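Local structure of afamin (Homo sapiens, 6FAK) at residues L421-L426 with L530-K535; K303-R308 with S338-D343; V72-I77 with Q99-F104. The protein carries hydrophobic molecules in body fluids, binds vitamin E and keeps lipidated Wnt proteins soluble and active. One frame throughout, in Å; residues are numbered along the deposited sequence. Where two conformers were deposited one is given.

Interaction 1. Residues L421-L426 with L530-K535; sequences LSTEEL and LVNLVK
The ammonium of Lys535 reaches across to the start of helix 423-440 and gives two hydrogen bonds there. NZ meets Leu421 O at 2.8 Å, lying in the plane of that carbonyl with a C=O...N angle of 156°. The second bond runs from Lys535 NZ to Thr423 OG1, at 3.1 Å. The threonine hydroxyl passes the chain on: having accepted from the lysine, OG1 donates to Asn532 OD1 at 2.7 Å, approaching from above the amide plane, 36° out of it. Lysine, threonine and asparagine thus form a chain of bonds in which the threonine hydroxyl both accepts and donates, and a short residue such as threonine suits the middle place because the two backbones are close, with the CA atoms of Thr423 and Val531 6.2 Å apart. Thr423 can face both partners since OG1 stands anti to the carbonyl carbon (chi1 -67°), while CG2, on its other branch, rests against Val531 CG1 at 3.8 Å. An extended chain carries the lysine nitrogen over the gap, and its methylenes are used as well: the side chains of Lys535 and Leu426 reach toward each other, CE lying 3.8 Å from Leu426 CD1, a methyl that also touches Val531 CG1. Behind this apolar patch lies helix 376-417, whose Thr415 contacts both Leu426 and Val531. Ser422 is the N-cap of helix 423-440, its OG accepting from Glu425 N at 3.2 Å. Putting a methionine at Lys535 would probably leave Leu421 O without this donor and the Thr423 hydroxyl less firmly oriented toward Asn532. In this third albumin domain, then, a buried lysine nitrogen is met by two oxygens, a carbonyl and a hydroxyl, beside a helix N-terminus whose dipole would probably disfavour its charge, so these bonds probably offset part of the cost of burial.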
ATOM      1  N   LEU A 421       0.995  19.095  -0.860  1.00 23.17           N
ATOM      2  CA  LEU A 421       1.905  17.933  -1.025  1.00 23.28           C
ATOM      3  C   LEU A 421       3.092  18.252  -1.911  1.00 23.27           C
ATOM      4  O   LEU A 421       3.029  19.099  -2.769  1.00 23.35           O
ATOM      5  CB  LEU A 421       1.162  16.733  -1.606  1.00 23.17           C
ATOM      6  CG  LEU A 421       0.036  16.235  -0.711  1.00 23.41           C
ATOM      7  CD1 LEU A 421      -0.744  15.147  -1.384  1.00 23.53           C
ATOM      8  CD2 LEU A 421       0.524  15.791   0.658  1.00 23.62           C
ATOM      9  N   SER A 422       4.231  17.627  -1.643  1.00 23.41           N
ATOM     10  CA  SER A 422       5.372  17.737  -2.528  1.00 23.34           C
ATOM     11  C   SER A 422       4.995  17.227  -3.949  1.00 23.21           C
ATOM     12  O   SER A 422       4.160  16.326  -4.153  1.00 22.77           O
ATOM     13  CB  SER A 422       6.570  16.946  -2.020  1.00 23.62           C
ATOM     14  OG  SER A 422       6.320  15.565  -2.092  1.00 23.55           O
ATOM     15  N   THR A 423       5.640  17.852  -4.924  1.00 23.18           N
ATOM     16  CA  THR A 423       5.535  17.407  -6.269  1.00 23.47           C
ATOM     17  C   THR A 423       5.861  15.932  -6.441  1.00 23.77           C
ATOM     18  O   THR A 423       5.139  15.241  -7.187  1.00 23.55           O
ATOM     19  CB  THR A 423       6.404  18.305  -7.195  1.00 23.40           C
ATOM     20  OG1 THR A 423       5.802  19.596  -7.180  1.00 23.31           O
ATOM     21  CG2 THR A 423       6.441  17.767  -8.584  1.00 23.34           C
ATOM     22  N   GLU A 424       6.894  15.440  -5.758  1.00 24.60           N
ATOM     23  CA  GLU A 424       7.253  14.012  -5.889  1.00 25.81           C
ATOM     24  C   GLU A 424       6.111  13.123  -5.423  1.00 24.97           C
ATOM     25  O   GLU A 424       5.799  12.116  -6.061  1.00 24.62           O
ATOM     26  CB  GLU A 424       8.524  13.622  -5.092  1.00 28.38           C
ATOM     27  CG  GLU A 424       9.836  14.053  -5.725  1.00 32.38           C
ATOM     28  CD  GLU A 424       9.943  13.616  -7.173  1.00 37.15           C
ATOM     29  OE1 GLU A 424       9.881  14.495  -8.053  1.00 44.51           O
ATOM     30  OE2 GLU A 424       9.991  12.400  -7.434  1.00 40.93           O
ATOM     31  N   GLU A 425       5.452  13.521  -4.341  1.00 24.71           N
ATOM     32  CA  GLU A 425       4.329  12.745  -3.818  1.00 24.66           C
ATOM     33  C   GLU A 425       3.131  12.758  -4.782  1.00 23.81           C
ATOM     34  O   GLU A 425       2.507  11.721  -4.992  1.00 23.52           O
ATOM     35  CB  GLU A 425       3.892  13.239  -2.414  1.00 25.82           C
ATOM     36  CG  GLU A 425       2.683  12.459  -1.904  1.00 26.72           C
ATOM     37  CD  GLU A 425       2.473  12.500  -0.403  1.00 28.47           C
ATOM     38  OE1 GLU A 425       3.057  13.356   0.321  1.00 28.52           O
ATOM     39  OE2 GLU A 425       1.681  11.635   0.035  1.00 29.85           O
ATOM     40  N   LEU A 426       2.809  13.925  -5.332  1.00 23.22           N
ATOM     41  CA  LEU A 426       1.666  14.091  -6.200  1.00 23.03           C
ATOM     42  C   LEU A 426       1.872  13.255  -7.458  1.00 23.34           C
ATOM     43  O   LEU A 426       0.957  12.641  -7.926  1.00 23.17           O
ATOM     44  CB  LEU A 426       1.407  15.596  -6.550  1.00 22.69           C
ATOM     45  CG  LEU A 426       0.787  16.389  -5.389  1.00 22.60           C
ATOM     46  CD1 LEU A 426       1.034  17.906  -5.460  1.00 22.51           C
ATOM     47  CD2 LEU A 426      -0.703  16.055  -5.266  1.00 22.59           C
ATOM     48  N   LEU A 530       4.128  19.117 -15.056  1.00 24.59           N
ATOM     49  CA  LEU A 530       2.691  19.383 -14.993  1.00 24.19           C
ATOM     50  C   LEU A 530       2.225  19.774 -13.590  1.00 23.66           C
ATOM     51  O   LEU A 530       1.465  20.741 -13.440  1.00 23.75           O
ATOM     52  CB  LEU A 530       1.885  18.229 -15.507  1.00 24.26           C
ATOM     53  CG  LEU A 530       0.374  18.433 -15.473  1.00 24.44           C
ATOM     54  CD1 LEU A 530      -0.170  19.664 -16.182  1.00 24.80           C
ATOM     55  CD2 LEU A 530      -0.262  17.214 -16.096  1.00 24.74           C
ATOM     56  N   VAL A 531       2.712  19.040 -12.584  1.00 23.23           N
ATOM     57  CA  VAL A 531       2.368  19.314 -11.227  1.00 22.84           C
ATOM     58  C   VAL A 531       2.854  20.706 -10.821  1.00 22.95           C
ATOM     59  O   VAL A 531       2.063  21.490 -10.270  1.00 22.94           O
ATOM     60  CB  VAL A 531       2.826  18.198 -10.265  1.00 22.71           C
ATOM     61  CG1 VAL A 531       2.702  18.596  -8.797  1.00 22.65           C
ATOM     62  CG2 VAL A 531       2.002  16.952 -10.528  1.00 22.64           C
ATOM     63  N   ASN A 532       4.114  21.000 -11.069  1.00 23.10           N
ATOM     64  CA  ASN A 532       4.661  22.349 -10.777  1.00 23.34           C
ATOM     65  C   ASN A 532       3.900  23.471 -11.504  1.00 23.53           C
ATOM     66  O   ASN A 532       3.601  24.525 -10.931  1.00 23.38           O
ATOM     67  CB  ASN A 532       6.174  22.415 -11.040  1.00 23.44           C
ATOM     68  CG  ASN A 532       6.967  21.558 -10.073  1.00 23.47           C
ATOM     69  OD1 ASN A 532       6.617  21.478  -8.885  1.00 23.45           O
ATOM     70  ND2 ASN A 532       8.038  20.940 -10.547  1.00 23.47           N
ATOM     71  N   LEU A 533       3.518  23.215 -12.748  1.00 23.93           N
ATOM     72  CA  LEU A 533       2.710  24.162 -13.509  1.00 24.16           C
ATOM     73  C   LEU A 533       1.353  24.463 -12.859  1.00 24.13           C
ATOM     74  O   LEU A 533       0.919  25.667 -12.804  1.00 24.07           O
ATOM     75  CB  LEU A 533       2.498  23.655 -14.935  1.00 24.56           C
ATOM     76  CG  LEU A 533       1.861  24.647 -15.887  1.00 25.09           C
ATOM     77  CD1 LEU A 533       2.768  25.850 -16.141  1.00 25.40           C
ATOM     78  CD2 LEU A 533       1.520  23.901 -17.175  1.00 25.40           C
ATOM     79  N   VAL A 534       0.706  23.399 -12.363  1.00 24.01           N
ATOM     80  CA  VAL A 534      -0.591  23.500 -11.728  1.00 24.10           C
ATOM     81  C   VAL A 534      -0.450  24.276 -10.415  1.00 24.08           C
ATOM     82  O   VAL A 534      -1.316  25.082 -10.107  1.00 24.22           O
ATOM     83  CB  VAL A 534      -1.308  22.145 -11.493  1.00 24.10           C
ATOM     84  CG1 VAL A 534      -2.603  22.349 -10.777  1.00 24.19           C
ATOM     85  CG2 VAL A 534      -1.665  21.467 -12.817  1.00 24.38           C
ATOM     86  N   LYS A 535       0.621  24.035  -9.653  1.00 23.86           N
ATOM     87  CA  LYS A 535       0.880  24.820  -8.416  1.00 23.89           C
ATOM     88  C   LYS A 535       1.067  26.272  -8.795  1.00 24.64           C
ATOM     89  O   LYS A 535       0.444  27.182  -8.204  1.00 24.90           O
ATOM     90  CB  LYS A 535       2.120  24.319  -7.687  1.00 23.47           C
ATOM     91  CG  LYS A 535       1.907  23.000  -6.971  1.00 22.94           C
ATOM     92  CD  LYS A 535       3.149  22.494  -6.304  1.00 22.95           C
ATOM     93  CE  LYS A 535       2.843  21.234  -5.547  1.00 22.84           C
ATOM     94  NZ  LYS A 535       4.025  20.735  -4.846  1.00 22.94           N
TER

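Interaction 2. Residues K303-R308 with S338-D343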
ATOM      1  N   LYS A 303     -22.024 -23.982  -5.464  1.00 90.95           N
ATOM      2  CA  LYS A 303     -23.137 -24.103  -6.438  1.00 83.61           C
ATOM      3  C   LYS A 303     -24.569 -23.814  -5.894  1.00 74.61           C
ATOM      4  O   LYS A 303     -25.367 -23.134  -6.563  1.00 67.55           O
ATOM      5  CB  LYS A 303     -23.078 -25.486  -7.138  1.00 88.67           C
ATOM      6  CG  LYS A 303     -22.796 -26.694  -6.232  1.00 91.05           C
ATOM      7  CD  LYS A 303     -22.543 -27.993  -7.001  1.00 93.02           C
ATOM      8  CE  LYS A 303     -23.758 -28.476  -7.787  1.00 92.44           C
ATOM      9  NZ  LYS A 303     -23.662 -28.149  -9.238  1.00 94.62           N
ATOM     10  N   ASP A 304     -24.867 -24.288  -4.679  1.00 65.54           N
ATOM     11  CA  ASP A 304     -26.135 -23.983  -3.997  1.00 79.32           C
ATOM     12  C   ASP A 304     -26.292 -22.562  -3.362  1.00 80.81           C
ATOM     13  O   ASP A 304     -27.249 -22.344  -2.605  1.00 85.14           O
ATOM     14  CB  ASP A 304     -26.414 -25.041  -2.909  1.00 86.21           C
ATOM     15  CG  ASP A 304     -25.713 -24.729  -1.574  1.00 97.62           C
ATOM     16  OD1 ASP A 304     -24.465 -24.572  -1.536  1.00 94.47           O
ATOM     17  OD2 ASP A 304     -26.430 -24.631  -0.556  1.00107.75           O
ATOM     18  N   LEU A 305     -25.392 -21.616  -3.661  1.00 75.20           N
ATOM     19  CA  LEU A 305     -25.466 -20.252  -3.091  1.00 70.47           C
ATOM     20  C   LEU A 305     -26.239 -19.269  -4.000  1.00 70.64           C
ATOM     21  O   LEU A 305     -25.732 -18.843  -5.043  1.00 78.11           O
ATOM     22  CB  LEU A 305     -24.055 -19.711  -2.773  1.00 65.81           C
ATOM     23  CG  LEU A 305     -23.746 -19.265  -1.341  1.00 70.30           C
ATOM     24  CD1 LEU A 305     -23.735 -20.440  -0.370  1.00 73.82           C
ATOM     25  CD2 LEU A 305     -22.396 -18.567  -1.294  1.00 67.12           C
ATOM     26  N   SER A 306     -27.454 -18.908  -3.586  1.00 67.38           N
ATOM     27  CA  SER A 306     -28.242 -17.851  -4.238  1.00 72.62           C
ATOM     28  C   SER A 306     -27.667 -16.471  -3.970  1.00 72.18           C
ATOM     29  O   SER A 306     -26.821 -16.300  -3.093  1.00 69.73           O
ATOM     30  CB  SER A 306     -29.697 -17.878  -3.759  1.00 79.29           C
ATOM     31  OG  SER A 306     -29.825 -17.276  -2.481  1.00 83.19           O
ATOM     32  N   LEU A 307     -28.169 -15.482  -4.704  1.00 77.47           N
ATOM     33  CA  LEU A 307     -27.631 -14.112  -4.665  1.00 77.61           C
ATOM     34  C   LEU A 307     -27.923 -13.344  -3.374  1.00 80.92           C
ATOM     35  O   LEU A 307     -27.219 -12.377  -3.054  1.00 97.13           O
ATOM     36  CB  LEU A 307     -28.160 -13.301  -5.857  1.00 80.28           C
ATOM     37  CG  LEU A 307     -27.497 -11.959  -6.182  1.00 78.01           C
ATOM     38  CD1 LEU A 307     -25.992 -12.101  -6.386  1.00 78.01           C
ATOM     39  CD2 LEU A 307     -28.172 -11.369  -7.411  1.00 81.59           C
ATOM     40  N   ARG A 308     -28.936 -13.781  -2.625  1.00 73.62           N
ATOM     41  CA  ARG A 308     -29.400 -13.047  -1.448  1.00 70.40           C
ATOM     42  C   ARG A 308     -29.382 -13.876  -0.167  1.00 67.92           C
ATOM     43  O   ARG A 308     -29.117 -15.065  -0.189  1.00 69.74           O
ATOM     44  CB  ARG A 308     -30.788 -12.455  -1.704  1.00 71.25           C
ATOM     45  CG  ARG A 308     -31.873 -13.440  -2.118  1.00 73.32           C
ATOM     46  CD  ARG A 308     -33.007 -12.706  -2.820  1.00 72.88           C
ATOM     47  NE  ARG A 308     -33.543 -11.599  -2.012  1.00 73.96           N
ATOM     48  CZ  ARG A 308     -34.351 -11.729  -0.954  1.00 69.50           C
ATOM     49  NH1 ARG A 308     -34.719 -12.932  -0.527  1.00 67.40           N
ATOM     50  NH2 ARG A 308     -34.784 -10.647  -0.308  1.00 72.16           N
ATOM     51  N   SER A 338     -20.705 -10.758   1.490  1.00 28.17           N
ATOM     52  CA  SER A 338     -19.409 -10.837   0.778  1.00 27.89           C
ATOM     53  C   SER A 338     -19.200 -12.140  -0.002  1.00 28.63           C
ATOM     54  O   SER A 338     -18.775 -12.109  -1.155  1.00 28.39           O
ATOM     55  CB  SER A 338     -18.236 -10.609   1.716  1.00 27.40           C
ATOM     56  OG  SER A 338     -18.375  -9.357   2.378  1.00 26.54           O
ATOM     57  N   ARG A 339     -19.548 -13.277   0.605  1.00 29.57           N
ATOM     58  CA  ARG A 339     -19.339 -14.549  -0.049  1.00 30.77           C
ATOM     59  C   ARG A 339     -20.233 -14.768  -1.254  1.00 31.55           C
ATOM     60  O   ARG A 339     -19.837 -15.510  -2.155  1.00 31.30           O
ATOM     61  CB  ARG A 339     -19.435 -15.722   0.917  1.00 32.68           C
ATOM     62  CG  ARG A 339     -20.819 -16.120   1.345  1.00 34.12           C
ATOM     63  CD  ARG A 339     -20.632 -17.263   2.298  1.00 36.85           C
ATOM     64  NE  ARG A 339     -21.853 -17.653   2.929  1.00 40.46           N
ATOM     65  CZ  ARG A 339     -22.200 -18.918   3.215  1.00 41.11           C
ATOM     66  NH1 ARG A 339     -21.401 -19.935   2.887  1.00 45.17           N
ATOM     67  NH2 ARG A 339     -23.318 -19.155   3.850  1.00 41.69           N
ATOM     68  N   ARG A 340     -21.399 -14.127  -1.274  1.00 31.21           N
ATOM     69  CA  ARG A 340     -22.298 -14.142  -2.416  1.00 33.75           C
ATOM     70  C   ARG A 340     -22.079 -13.065  -3.463  1.00 33.38           C
ATOM     71  O   ARG A 340     -22.766 -13.075  -4.452  1.00 34.56           O
ATOM     72  CB  ARG A 340     -23.740 -14.020  -1.956  1.00 36.28           C
ATOM     73  CG  ARG A 340     -24.234 -15.238  -1.221  1.00 39.51           C
ATOM     74  CD  ARG A 340     -25.618 -14.906  -0.662  1.00 45.71           C
ATOM     75  NE  ARG A 340     -26.268 -16.080  -0.073  1.00 53.66           N
ATOM     76  CZ  ARG A 340     -25.958 -16.556   1.113  1.00 51.71           C
ATOM     77  NH1 ARG A 340     -24.989 -15.987   1.820  1.00 50.13           N
ATOM     78  NH2 ARG A 340     -26.592 -17.616   1.585  1.00 53.75           N
ATOM     79  N   HIS A 341     -21.150 -12.144  -3.255  1.00 31.79           N
ATOM     80  CA  HIS A 341     -20.886 -11.062  -4.199  1.00 32.16           C
ATOM     81  C   HIS A 341     -19.382 -10.965  -4.439  1.00 32.94           C
ATOM     82  O   HIS A 341     -18.748  -9.963  -4.110  1.00 32.45           O
ATOM     83  CB  HIS A 341     -21.443  -9.746  -3.645  1.00 32.83           C
ATOM     84  CG  HIS A 341     -22.927  -9.711  -3.540  1.00 31.86           C
ATOM     85  ND1 HIS A 341     -23.600 -10.211  -2.443  1.00 32.57           N
ATOM     86  CD2 HIS A 341     -23.876  -9.301  -4.420  1.00 32.19           C
ATOM     87  CE1 HIS A 341     -24.901 -10.070  -2.639  1.00 32.65           C
ATOM     88  NE2 HIS A 341     -25.092  -9.533  -3.834  1.00 32.43           N
ATOM     89  N   PRO A 342     -18.789 -12.010  -5.045  1.00 35.89           N
ATOM     90  CA  PRO A 342     -17.393 -11.978  -5.463  1.00 36.83           C
ATOM     91  C   PRO A 342     -17.023 -10.883  -6.460  1.00 35.75           C
ATOM     92  O   PRO A 342     -15.840 -10.581  -6.577  1.00 38.44           O
ATOM     93  CB  PRO A 342     -17.174 -13.362  -6.116  1.00 39.19           C
ATOM     94  CG  PRO A 342     -18.508 -13.773  -6.565  1.00 39.71           C
ATOM     95  CD  PRO A 342     -19.454 -13.234  -5.522  1.00 39.20           C
ATOM     96  N   ASP A 343     -18.017 -10.312  -7.141  0.60 35.12           N
ATOM     97  CA  ASP A 343     -17.815  -9.214  -8.111  0.60 35.74           C
ATOM     98  C   ASP A 343     -17.679  -7.797  -7.514  0.60 32.93           C
ATOM     99  O   ASP A 343     -17.435  -6.837  -8.271  0.60 32.55           O
ATOM    100  CB  ASP A 343     -18.960  -9.213  -9.138  0.60 37.83           C
ATOM    101  CG  ASP A 343     -20.369  -9.166  -8.500  0.60 41.92           C
ATOM    102  OD1 ASP A 343     -20.675  -9.833  -7.447  0.60 38.47           O
ATOM    103  OD2 ASP A 343     -21.211  -8.481  -9.119  0.60 49.05           O
TER
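Leu305 lies across the stems of Arg339, in helix 326-339, and the next residue, Arg340, and this is the close-packed part of the contact. Its CD2 methyl sits 3.8 Å from Arg340 CG and 3.9 Å from Arg339 CG, while CD1 hangs over one face of the Arg339 guanidinium. A branched aliphatic residue suits this place, since it covers the greasy methylenes of both chains. Arg340, extended from CG to NE, runs alongside the backbone of the 303-308 loop, its CD 3.0 Å from Ser306 O. That carbonyl oxygen lies at the edge of the Arg340 guanidinium, near its plane, and Leu305 CG lies over one face. Farther along, the contact becomes looser and more exposed. Leu307 begins by pointing away, but with CG anti to the backbone N (chi1 -167°) its CD1 swings back to His341 NE2 at 3.7 Å. The polar ends find partners beyond the two segments: Arg339 and Arg340 both form salt bridges with Glu336, Arg308 pairs with Glu377 and Asp314, and His341 ND1 bonds to Tyr337 O. The loop of this second albumin domain therefore rests on Arg339 and the residues following helix 326-339 mainly through aliphatic contact, while the arginine charges are met by acids outside the two segments.

Interaction 3. Residues V72-I77 with Q99-F104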
ATOM      1  N   VAL A  72      13.115  -7.008  22.998  1.00 35.26           N
ATOM      2  CA  VAL A  72      14.524  -7.445  22.962  1.00 36.04           C
ATOM      3  C   VAL A  72      15.340  -6.652  21.947  1.00 35.20           C
ATOM      4  O   VAL A  72      16.369  -6.101  22.287  1.00 34.78           O
ATOM      5  CB  VAL A  72      14.673  -8.970  22.673  1.00 38.76           C
ATOM      6  CG1 VAL A  72      16.147  -9.360  22.587  1.00 41.02           C
ATOM      7  CG2 VAL A  72      13.986  -9.795  23.788  1.00 39.85           C
ATOM      8  N   LEU A  73      14.854  -6.590  20.706  1.00 33.66           N
ATOM      9  CA  LEU A  73      15.522  -5.854  19.612  1.00 33.54           C
ATOM     10  C   LEU A  73      15.728  -4.400  19.941  1.00 31.52           C
ATOM     11  O   LEU A  73      16.816  -3.854  19.727  1.00 32.08           O
ATOM     12  CB  LEU A  73      14.667  -5.935  18.362  1.00 35.59           C
ATOM     13  CG  LEU A  73      15.248  -5.227  17.117  1.00 38.25           C
ATOM     14  CD1 LEU A  73      16.001  -6.273  16.290  1.00 40.13           C
ATOM     15  CD2 LEU A  73      14.114  -4.551  16.356  1.00 37.68           C
ATOM     16  N   GLN A  74      14.687  -3.757  20.467  1.00 31.01           N
ATOM     17  CA  GLN A  74      14.732  -2.328  20.774  1.00 29.96           C
ATOM     18  C   GLN A  74      15.665  -2.049  21.956  1.00 31.35           C
ATOM     19  O   GLN A  74      16.364  -1.029  21.977  1.00 30.55           O
ATOM     20  CB  GLN A  74      13.314  -1.762  20.983  1.00 29.63           C
ATOM     21  CG  GLN A  74      12.562  -1.720  19.642  1.00 29.14           C
ATOM     22  CD  GLN A  74      11.087  -1.364  19.711  1.00 28.66           C
ATOM     23  OE1 GLN A  74      10.558  -1.008  20.787  1.00 28.88           O
ATOM     24  NE2 GLN A  74      10.431  -1.345  18.516  1.00 27.33           N
ATOM     25  N   GLU A  75      15.710  -2.971  22.928  1.00 32.32           N
ATOM     26  CA  GLU A  75      16.704  -2.867  23.996  1.00 34.46           C
ATOM     27  C   GLU A  75      18.122  -2.871  23.434  1.00 34.29           C
ATOM     28  O   GLU A  75      18.942  -2.017  23.802  1.00 33.77           O
ATOM     29  CB  GLU A  75      16.521  -4.009  25.002  1.00 36.73           C
ATOM     30  CG  GLU A  75      17.565  -4.024  26.091  1.00 40.19           C
ATOM     31  CD  GLU A  75      17.370  -2.925  27.136  1.00 44.49           C
ATOM     32  OE1 GLU A  75      16.301  -2.233  27.133  1.00 43.23           O
ATOM     33  OE2 GLU A  75      18.290  -2.786  27.993  1.00 46.44           O
ATOM     34  N   LYS A  76      18.410  -3.808  22.513  1.00 34.42           N
ATOM     35  CA  LYS A  76      19.753  -3.901  21.935  1.00 34.98           C
ATOM     36  C   LYS A  76      20.130  -2.707  21.076  1.00 33.36           C
ATOM     37  O   LYS A  76      21.278  -2.306  21.040  1.00 33.99           O
ATOM     38  CB  LYS A  76      19.903  -5.161  21.086  1.00 37.33           C
ATOM     39  CG  LYS A  76      19.738  -6.489  21.828  1.00 41.89           C
ATOM     40  CD  LYS A  76      20.580  -6.561  23.096  1.00 49.10           C
ATOM     41  CE  LYS A  76      20.547  -7.940  23.767  1.00 54.70           C
ATOM     42  NZ  LYS A  76      21.491  -7.951  24.930  1.00 56.66           N
ATOM     43  N   ILE A  77      19.186  -2.184  20.314  1.00 31.39           N
ATOM     44  CA  ILE A  77      19.425  -0.960  19.540  1.00 30.96           C
ATOM     45  C   ILE A  77      19.723   0.226  20.476  1.00 31.34           C
ATOM     46  O   ILE A  77      20.676   0.976  20.251  1.00 32.89           O
ATOM     47  CB  ILE A  77      18.196  -0.631  18.651  1.00 30.22           C
ATOM     48  CG1 ILE A  77      18.122  -1.615  17.488  1.00 30.04           C
ATOM     49  CG2 ILE A  77      18.227   0.799  18.124  1.00 29.53           C
ATOM     50  CD1 ILE A  77      16.805  -1.552  16.748  1.00 29.96           C
ATOM     51  N   GLN A  99       5.422   2.051  25.686  1.00 32.95           N
ATOM     52  CA  GLN A  99       5.685   3.441  25.285  1.00 33.67           C
ATOM     53  C   GLN A  99       6.902   3.530  24.327  1.00 31.67           C
ATOM     54  O   GLN A  99       6.864   4.272  23.337  1.00 30.73           O
ATOM     55  CB  GLN A  99       5.856   4.340  26.511  1.00 35.42           C
ATOM     56  CG  GLN A  99       4.603   4.320  27.401  1.00 40.19           C
ATOM     57  CD  GLN A  99       4.617   5.369  28.502  1.00 48.14           C
ATOM     58  OE1 GLN A  99       5.675   5.750  29.023  1.00 56.61           O
ATOM     59  NE2 GLN A  99       3.426   5.819  28.889  1.00 56.78           N
ATOM     60  N   ARG A 100       7.909   2.689  24.575  1.00 30.78           N
ATOM     61  CA  ARG A 100       9.074   2.631  23.711  1.00 29.76           C
ATOM     62  C   ARG A 100       8.687   2.031  22.349  1.00 28.38           C
ATOM     63  O   ARG A 100       9.138   2.525  21.329  1.00 27.21           O
ATOM     64  CB  ARG A 100      10.223   1.837  24.356  1.00 29.54           C
ATOM     65  CG  ARG A 100      11.434   1.664  23.470  1.00 29.28           C
ATOM     66  CD  ARG A 100      12.514   0.794  24.104  1.00 30.26           C
ATOM     67  NE  ARG A 100      13.314   1.526  25.099  1.00 30.75           N
ATOM     68  CZ  ARG A 100      14.328   1.007  25.803  1.00 31.93           C
ATOM     69  NH1 ARG A 100      14.993   1.770  26.681  1.00 33.06           N
ATOM     70  NH2 ARG A 100      14.728  -0.245  25.591  1.00 31.89           N
ATOM     71  N   ARG A 101       7.907   0.960  22.356  1.00 28.25           N
ATOM     72  CA  ARG A 101       7.401   0.340  21.112  1.00 28.71           C
ATOM     73  C   ARG A 101       6.610   1.312  20.223  1.00 28.10           C
ATOM     74  O   ARG A 101       6.775   1.340  18.996  1.00 26.97           O
ATOM     75  CB  ARG A 101       6.578  -0.895  21.431  1.00 29.30           C
ATOM     76  CG  ARG A 101       7.407  -2.071  21.913  1.00 30.96           C
ATOM     77  CD  ARG A 101       6.552  -3.118  22.642  1.00 33.44           C
ATOM     78  NE  ARG A 101       5.432  -3.528  21.831  1.00 35.21           N
ATOM     79  CZ  ARG A 101       4.237  -3.932  22.278  1.00 38.34           C
ATOM     80  NH1 ARG A 101       3.293  -4.268  21.416  1.00 38.18           N
ATOM     81  NH2 ARG A 101       3.988  -4.010  23.592  1.00 38.29           N
ATOM     82  N   LEU A 102       5.816   2.142  20.871  1.00 27.88           N
ATOM     83  CA  LEU A 102       5.004   3.114  20.203  1.00 29.47           C
ATOM     84  C   LEU A 102       5.883   4.224  19.601  1.00 28.43           C
ATOM     85  O   LEU A 102       5.734   4.563  18.433  1.00 27.28           O
ATOM     86  CB  LEU A 102       3.943   3.701  21.186  1.00 31.18           C
ATOM     87  CG  LEU A 102       2.954   4.732  20.617  1.00 34.81           C
ATOM     88  CD1 LEU A 102       2.111   4.137  19.514  1.00 36.44           C
ATOM     89  CD2 LEU A 102       2.021   5.267  21.711  1.00 37.37           C
ATOM     90  N   CYS A 103       6.817   4.729  20.405  1.00 28.35           N
ATOM     91  CA  CYS A 103       7.761   5.716  19.939  1.00 29.22           C
ATOM     92  C   CYS A 103       8.546   5.211  18.726  1.00 28.18           C
ATOM     93  O   CYS A 103       8.706   5.962  17.775  1.00 29.63           O
ATOM     94  CB  CYS A 103       8.722   6.110  21.086  1.00 30.89           C
ATOM     95  SG  CYS A 103       9.793   7.483  20.716  1.00 34.29           S
ATOM     96  N   PHE A 104       9.007   3.968  18.757  1.00 26.79           N
ATOM     97  CA  PHE A 104       9.754   3.363  17.637  1.00 26.46           C
ATOM     98  C   PHE A 104       8.910   3.292  16.334  1.00 25.20           C
ATOM     99  O   PHE A 104       9.395   3.601  15.237  1.00 24.27           O
ATOM    100  CB  PHE A 104      10.327   1.991  18.013  1.00 27.63           C
ATOM    101  CG  PHE A 104      11.741   2.054  18.495  1.00 29.07           C
ATOM    102  CD1 PHE A 104      12.774   2.347  17.609  1.00 30.37           C
ATOM    103  CD2 PHE A 104      12.049   1.908  19.831  1.00 29.49           C
ATOM    104  CE1 PHE A 104      14.096   2.419  18.062  1.00 32.50           C
ATOM    105  CE2 PHE A 104      13.367   1.974  20.292  1.00 30.54           C
ATOM    106  CZ  PHE A 104      14.396   2.217  19.411  1.00 30.80           C
TER
HETATM  107  O   HOH W   1       7.522  -1.003  18.082  1.00 22.59           O
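Gln74 lays its side chain over one face of the Phe104 ring, the central contact between two helices of the first albumin domain in this largely helical, disulfide-braced fold. The short segments of helices 69-78 and 97-106 cross at 76°, with their axes 10.8 Å apart, a spacing that a long glutamine and a phenylalanine can fill together. Gln74 CG makes a CH-pi contact, 4.0 Å from the ring centroid, and the amide beyond it continues along the ring, its plane tilted 28° from the aromatic one. The two side chains slide past each other in opposite directions, which brings Gln74 NE2 to 3.4 Å from Phe104 CB. Glutamine fits here because its methylenes serve the ring while its amide NE2 can still donate to a water. Ile77 adds a more distant apolar touch, CG2 to Phe104 CZ. On the more exposed flank, Glu75 folds back through a bend at chi2 (74°) and forms a salt bridge with Arg100: NH2 gives a bond of 3.0 Å to OE1, on the anti side, though well out of the carboxylate plane. Arg100 also bonds to Cys93 O through NH1, while Cys103, nearly one turn on, is tied to Cys92 by a disulfide. A water also joins the helices, accepting from Gln74 NE2 at 3.0 Å and donating to Arg101 O at 2.6 Å.

In the fold
From the N terminus, interaction 3 comes first: in the first albumin domain it brings helix 97-106 back across helix 69-78, closing a loop of 21 residues. Interaction 2 follows in the second, where 29 residues, with helix 318-324 and most of helix 326-339, lie between the surface loop and the segment that ends that helix. Interaction 1 spans the longest interval, 103 residues of the third domain, joining the start of helix 423-440 to helix 521-536. The three run in series, neither nested nor crossed, and none touches another; centres lie about 36 to 46 Å apart. Each tie is therefore internal to one albumin repeat, and none links one repeat to the next.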